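Local coordinates for glycoside hydrolase family protein (Novosphingobium sp. PP1Y, PDB 6Q2F) that hydrolyses alpha-L-rhamnosides as an alpha-L-rhamnosidase, probably releasing rhamnose from its glycosides, at residues A[579-584]-A[640-645]; A[603-608]-A[630-635]. One frame throughout, in Å; residues are numbered along the deposited sequence.

Contact 1 of 2, residues A[579-584]-A[640-645]. With NA (sodium ion), chain B.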
loop_
_atom_site.group_PDB
_atom_site.type_symbol
_atom_site.label_atom_id
_atom_site.label_comp_id
_atom_site.label_asym_id
_atom_site.label_seq_id
_atom_site.Cartn_x
_atom_site.Cartn_y
_atom_site.Cartn_z
ATOM N N LYS A 579 15.864 -11.929 -6.603
ATOM C CA LYS A 579 15.439 -10.544 -6.435
ATOM C C LYS A 579 14.258 -10.478 -5.475
ATOM O O LYS A 579 13.581 -11.473 -5.219
ATOM C CB LYS A 579 15.052 -9.923 -7.778
ATOM C CG LYS A 579 16.115 -9.988 -8.837
ATOM C CD LYS A 579 15.602 -9.435 -10.167
ATOM C CE LYS A 579 16.497 -9.853 -11.338
ATOM N NZ LYS A 579 16.263 -11.278 -11.766
ATOM N N VAL A 580 14.020 -9.286 -4.938
ATOM C CA VAL A 580 12.920 -9.054 -3.998
ATOM C C VAL A 580 11.972 -8.021 -4.587
ATOM O O VAL A 580 12.385 -6.886 -4.868
ATOM C CB VAL A 580 13.426 -8.596 -2.628
ATOM C CG1 VAL A 580 12.257 -8.421 -1.650
ATOM C CG2 VAL A 580 14.400 -9.593 -2.118
ATOM N N TYR A 581 10.719 -8.427 -4.797
ATOM C CA TYR A 581 9.589 -7.512 -4.919
ATOM C C TYR A 581 9.111 -7.157 -3.515
ATOM O O TYR A 581 8.796 -8.051 -2.722
ATOM C CB TYR A 581 8.444 -8.155 -5.690
ATOM C CG TYR A 581 8.665 -8.314 -7.163
ATOM C CD1 TYR A 581 9.387 -9.378 -7.662
ATOM C CD2 TYR A 581 8.101 -7.411 -8.063
ATOM C CE1 TYR A 581 9.581 -9.516 -9.017
ATOM C CE2 TYR A 581 8.258 -7.551 -9.402
ATOM C CZ TYR A 581 8.995 -8.596 -9.888
ATOM O OH TYR A 581 9.162 -8.707 -11.238
ATOM N N GLY A 582 9.030 -5.868 -3.206
ATOM C CA GLY A 582 8.787 -5.503 -1.819
ATOM C C GLY A 582 7.668 -4.495 -1.645
ATOM O O GLY A 582 7.813 -3.319 -1.990
ATOM N N GLU A 583 6.550 -4.957 -1.095
ATOM C CA GLU A 583 5.487 -4.059 -0.690
ATOM C C GLU A 583 5.777 -3.589 0.724
ATOM O O GLU A 583 6.712 -4.052 1.374
ATOM C CB GLU A 583 4.120 -4.748 -0.767
ATOM C CG GLU A 583 3.688 -5.129 -2.142
ATOM C CD GLU A 583 2.213 -5.574 -2.203
ATOM O OE1 GLU A 583 1.561 -5.690 -1.141
ATOM O OE2 GLU A 583 1.724 -5.800 -3.322
ATOM N N ALA A 584 4.955 -2.675 1.216
ATOM C CA ALA A 584 5.137 -2.165 2.563
ATOM C C ALA A 584 3.831 -2.159 3.341
ATOM O O ALA A 584 3.235 -3.213 3.563
ATOM C CB ALA A 584 5.770 -0.768 2.516
ATOM N N LEU A 640 12.714 0.145 -11.359
ATOM C CA LEU A 640 11.493 -0.597 -11.508
ATOM C C LEU A 640 10.538 -0.292 -10.356
ATOM O O LEU A 640 10.932 -0.182 -9.243
ATOM C CB LEU A 640 11.797 -2.078 -11.607
ATOM C CG LEU A 640 12.567 -2.552 -12.821
ATOM C CD1 LEU A 640 13.112 -3.930 -12.659
ATOM C CD2 LEU A 640 11.751 -2.471 -14.075
ATOM N N VAL A 641 9.275 -0.151 -10.655
ATOM C CA VAL A 641 8.242 0.130 -9.667
ATOM C C VAL A 641 7.093 -0.814 -9.961
ATOM O O VAL A 641 6.416 -0.668 -10.988
ATOM C CB VAL A 641 7.747 1.582 -9.721
ATOM C CG1 VAL A 641 6.676 1.807 -8.669
ATOM C CG2 VAL A 641 8.891 2.573 -9.562
ATOM N N ALA A 642 6.851 -1.758 -9.066
ATOM C CA ALA A 642 5.787 -2.714 -9.305
ATOM C C ALA A 642 4.532 -2.295 -8.558
ATOM O O ALA A 642 4.577 -1.552 -7.573
ATOM C CB ALA A 642 6.201 -4.127 -8.879
ATOM N N ALA A 643 3.399 -2.783 -9.041
ATOM C CA ALA A 643 2.168 -2.635 -8.290
ATOM C C ALA A 643 1.280 -3.851 -8.481
ATOM O O ALA A 643 1.105 -4.350 -9.593
ATOM C CB ALA A 643 1.419 -1.363 -8.687
ATOM N N GLU A 644 0.761 -4.329 -7.362
ATOM C CA GLU A 644 -0.366 -5.245 -7.307
ATOM C C GLU A 644 -1.577 -4.547 -7.924
ATOM O O GLU A 644 -2.181 -3.670 -7.304
ATOM C CB GLU A 644 -0.572 -5.668 -5.848
ATOM C CG GLU A 644 -1.780 -6.474 -5.538
ATOM C CD GLU A 644 -1.930 -6.624 -4.033
ATOM O OE1 GLU A 644 -0.911 -6.432 -3.333
ATOM O OE2 GLU A 644 -3.055 -6.870 -3.566
ATOM N N SER A 645 -1.929 -4.917 -9.152
ATOM C CA SER A 645 -2.718 -4.057 -10.036
ATOM C C SER A 645 -4.133 -4.590 -10.219
ATOM O O SER A 645 -4.323 -5.718 -10.679
ATOM C CB SER A 645 -2.045 -3.897 -11.407
ATOM O OG SER A 645 -0.754 -3.351 -11.307
HETATM NA NA NA B . -0.795 -6.204 -0.769
#
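The carboxylates of Glu-583 and Glu-644 meet beside a sodium ion, although strands 579-582 and 642-649 are not neighbours in the sheet. The two extended side chains run at about a right angle, yet their carboxylate planes lie only 9° apart. Each gives one oxygen to the metal: OE1 of Glu-583 at 2.4 Å from the sodium and OE1 of Glu-644 at 2.6 Å. The remaining oxygen of Glu-583, OE2, comes within 2.7 Å of Glu-644 OE1, so this end of the contact is tight. Glutamate suits both positions, since its length lets an acid group span the gap between separated backbones. In Glu-644, CG stands anti to the backbone N (chi1 173°), which carries the carboxylate to the ion. Asp-503, Ser-504 and Glu-586 complete the sodium site.

The other end packs more loosely. Ala-642 sets its methyl CB against the rim of the Tyr-581 ring, in the ring plane and 3.9 Å from CD2. With the two CA atoms 7.5 Å apart, alanine is small enough to sit beside the ring edge while Ile-604 and Met-606 of the intervening strand pack against it. The Tyr-581 hydroxyl bonds elsewhere, to Glu-127 and Arg-674. Beyond this pair the segments diverge toward the partly exposed Lys-579 and Leu-640. Side chains from several parallel strands converging inside the barrel on one polar site are characteristic of the (beta/alpha)8 fold, whose glycosidases keep their active site at the C-terminal mouth of the barrel.

Contact 2 of 2, residues A[603-608]-A[630-635]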
loop_
_atom_site.group_PDB
_atom_site.type_symbol
_atom_site.label_atom_id
_atom_site.label_comp_id
_atom_site.label_asym_id
_atom_site.label_seq_id
_atom_site.Cartn_x
_atom_site.Cartn_y
_atom_site.Cartn_z
ATOM N N ASP A 603 14.730 -5.034 -4.553
ATOM C CA ASP A 603 15.082 -4.798 -5.950
ATOM C C ASP A 603 13.959 -4.097 -6.690
ATOM O O ASP A 603 14.208 -3.301 -7.602
ATOM C CB ASP A 603 15.398 -6.121 -6.634
ATOM C CG ASP A 603 16.572 -6.810 -6.006
ATOM O OD1 ASP A 603 16.354 -7.541 -5.021
ATOM O OD2 ASP A 603 17.698 -6.592 -6.494
ATOM N N ILE A 604 12.718 -4.414 -6.331
ATOM C CA ILE A 604 11.569 -3.821 -6.998
ATOM C C ILE A 604 10.581 -3.336 -5.943
ATOM O O ILE A 604 9.786 -4.129 -5.411
ATOM C CB ILE A 604 10.942 -4.812 -7.982
ATOM C CG1 ILE A 604 12.009 -5.283 -8.971
ATOM C CG2 ILE A 604 9.831 -4.148 -8.741
ATOM C CD1 ILE A 604 11.662 -6.519 -9.713
ATOM N N PRO A 605 10.626 -2.055 -5.587
ATOM C CA PRO A 605 9.606 -1.502 -4.695
ATOM C C PRO A 605 8.233 -1.682 -5.313
ATOM O O PRO A 605 8.061 -1.555 -6.524
ATOM C CB PRO A 605 9.993 -0.022 -4.588
ATOM C CG PRO A 605 11.469 -0.006 -4.910
ATOM C CD PRO A 605 11.616 -1.045 -5.983
HETATM N N MSE A 606 7.267 -2.021 -4.480
HETATM C CA MSE A 606 5.984 -2.453 -4.949
HETATM C C MSE A 606 4.858 -1.852 -4.117
HETATM O O MSE A 606 4.973 -1.677 -2.903
HETATM C CB MSE A 606 5.895 -4.000 -4.913
HETATM C CG MSE A 606 4.666 -4.528 -5.617
HETATM SE SE MSE A 606 4.865 -6.436 -5.827
HETATM C CE MSE A 606 3.147 -6.865 -6.676
ATOM N N ALA A 607 3.773 -1.521 -4.805
ATOM C CA ALA A 607 2.589 -0.946 -4.183
ATOM C C ALA A 607 1.378 -1.696 -4.735
ATOM O O ALA A 607 1.498 -2.799 -5.277
ATOM C CB ALA A 607 2.556 0.562 -4.450
ATOM N N ALA A 608 0.193 -1.105 -4.587
ATOM C CA ALA A 608 -1.053 -1.732 -5.014
ATOM C C ALA A 608 -2.016 -0.658 -5.520
ATOM O O ALA A 608 -1.926 0.516 -5.141
ATOM C CB ALA A 608 -1.724 -2.531 -3.869
ATOM N N ALA A 630 7.267 4.553 -5.900
ATOM C CA ALA A 630 7.957 5.166 -7.028
ATOM C C ALA A 630 9.112 6.028 -6.538
ATOM O O ALA A 630 10.200 6.010 -7.126
ATOM C CB ALA A 630 6.988 6.000 -7.869
ATOM N N SER A 631 8.903 6.773 -5.447
ATOM C CA SER A 631 9.976 7.603 -4.907
ATOM C C SER A 631 11.173 6.754 -4.504
ATOM O O SER A 631 12.321 7.132 -4.748
ATOM C CB SER A 631 9.460 8.415 -3.721
ATOM O OG SER A 631 8.306 9.161 -4.089
ATOM N N VAL A 632 10.926 5.592 -3.894
ATOM C CA VAL A 632 12.032 4.706 -3.518
ATOM C C VAL A 632 12.851 4.354 -4.749
ATOM O O VAL A 632 14.079 4.538 -4.781
ATOM C CB VAL A 632 11.509 3.437 -2.811
ATOM C CG1 VAL A 632 12.659 2.426 -2.637
ATOM C CG2 VAL A 632 10.947 3.784 -1.441
ATOM N N ALA A 633 12.177 3.869 -5.795
ATOM C CA ALA A 633 12.880 3.426 -6.993
ATOM C C ALA A 633 13.661 4.563 -7.647
ATOM O O ALA A 633 14.713 4.330 -8.241
ATOM C CB ALA A 633 11.893 2.820 -7.985
ATOM N N HIS A 634 13.140 5.791 -7.582
ATOM C CA HIS A 634 13.861 6.921 -8.162
ATOM C C HIS A 634 15.092 7.259 -7.325
ATOM O O HIS A 634 16.189 7.449 -7.863
ATOM C CB HIS A 634 12.944 8.150 -8.273
ATOM C CG HIS A 634 11.696 7.921 -9.068
ATOM N ND1 HIS A 634 10.607 8.764 -8.986
ATOM C CD2 HIS A 634 11.356 6.954 -9.955
ATOM C CE1 HIS A 634 9.647 8.327 -9.782
ATOM N NE2 HIS A 634 10.080 7.235 -10.390
ATOM N N LEU A 635 14.923 7.330 -6.009
ATOM C CA LEU A 635 16.015 7.739 -5.136
ATOM C C LEU A 635 17.067 6.647 -4.984
ATOM O O LEU A 635 18.262 6.927 -5.118
ATOM C CB LEU A 635 15.453 8.160 -3.779
ATOM C CG LEU A 635 14.853 9.554 -3.939
ATOM C CD1 LEU A 635 13.659 9.706 -3.058
ATOM C CD2 LEU A 635 15.904 10.611 -3.587
#
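Pro-605 and Val-632 meet at a slant, the proline ring reaching from its strand to the flank of a helix. The ring leads with its outermost carbon: CG lies 3.5 Å from Val-632 CG1, the nearest approach between the two segments. Its neighbour CB sits a little further from the same methyl, at 4.1 Å, so the corner of the ring, and not a flat face, bears on the valine. Val-632 turns CG1 anti to its backbone N (chi1 171°), which brings that branch to the proline. Behind it, Val-632 CB stands 4.0 Å from Pro-605 CG.

Ala-633 meets the same ring carbon from the next position on the helix, its methyl CB 4.2 Å from Pro-605 CG and its backbone N slightly nearer, at 4.0 Å from that carbon. CG is thus lodged against a valine branch and an alanine on adjacent residues. Each residue type fits: proline offers a compact, rigid apolar group that loses little freedom on packing, valine presents one branch, CG1, to the CG corner of the ring, and alanine lets the helix backbone come close, with CA of Pro-605 and Ala-633 6.3 Å apart. All three residues are buried, and the side-chain contacts are all apolar.

Alternation along the strand sorts its side chains: Pro-605 and Ala-607 face the helix, whereas Ile-604 and Met-606, a selenomethionine here, point the other way. Val-632 also touches Met-596, and Ala-633 touches Val-641, both in loops. Ala-607 rests on earlier turns of the same helix, against Asp-625, Met-626 and Ala-629. Through Pro-605 and Ala-607, helix 620-636 packs on strand 604-610 within the beta-alpha-beta unit that strand 642-649 completes.

Contacts 1 and 2 have centres 7 Å apart and occupy the two sides of one barrel sheet, in which strands 579-582, 604-610 and 642-649 run parallel: contact 1 lies inside the barrel, contact 2 between a barrel strand and its outer helix. Along the chain contact 2 is nested within contact 1, in the order 579-584, 603-608, 630-635, 640-645. Strand 604-610 lies between the other two. Probable backbone hydrogen bonds from Ala-642 N to Pro-605 O (2.8 Å) and from Glu-644 N to Ala-607 O (2.7 Å) join the contacts directly. The strand packed by the helix thus also borders the strand that brings Glu-644 to the sodium ion.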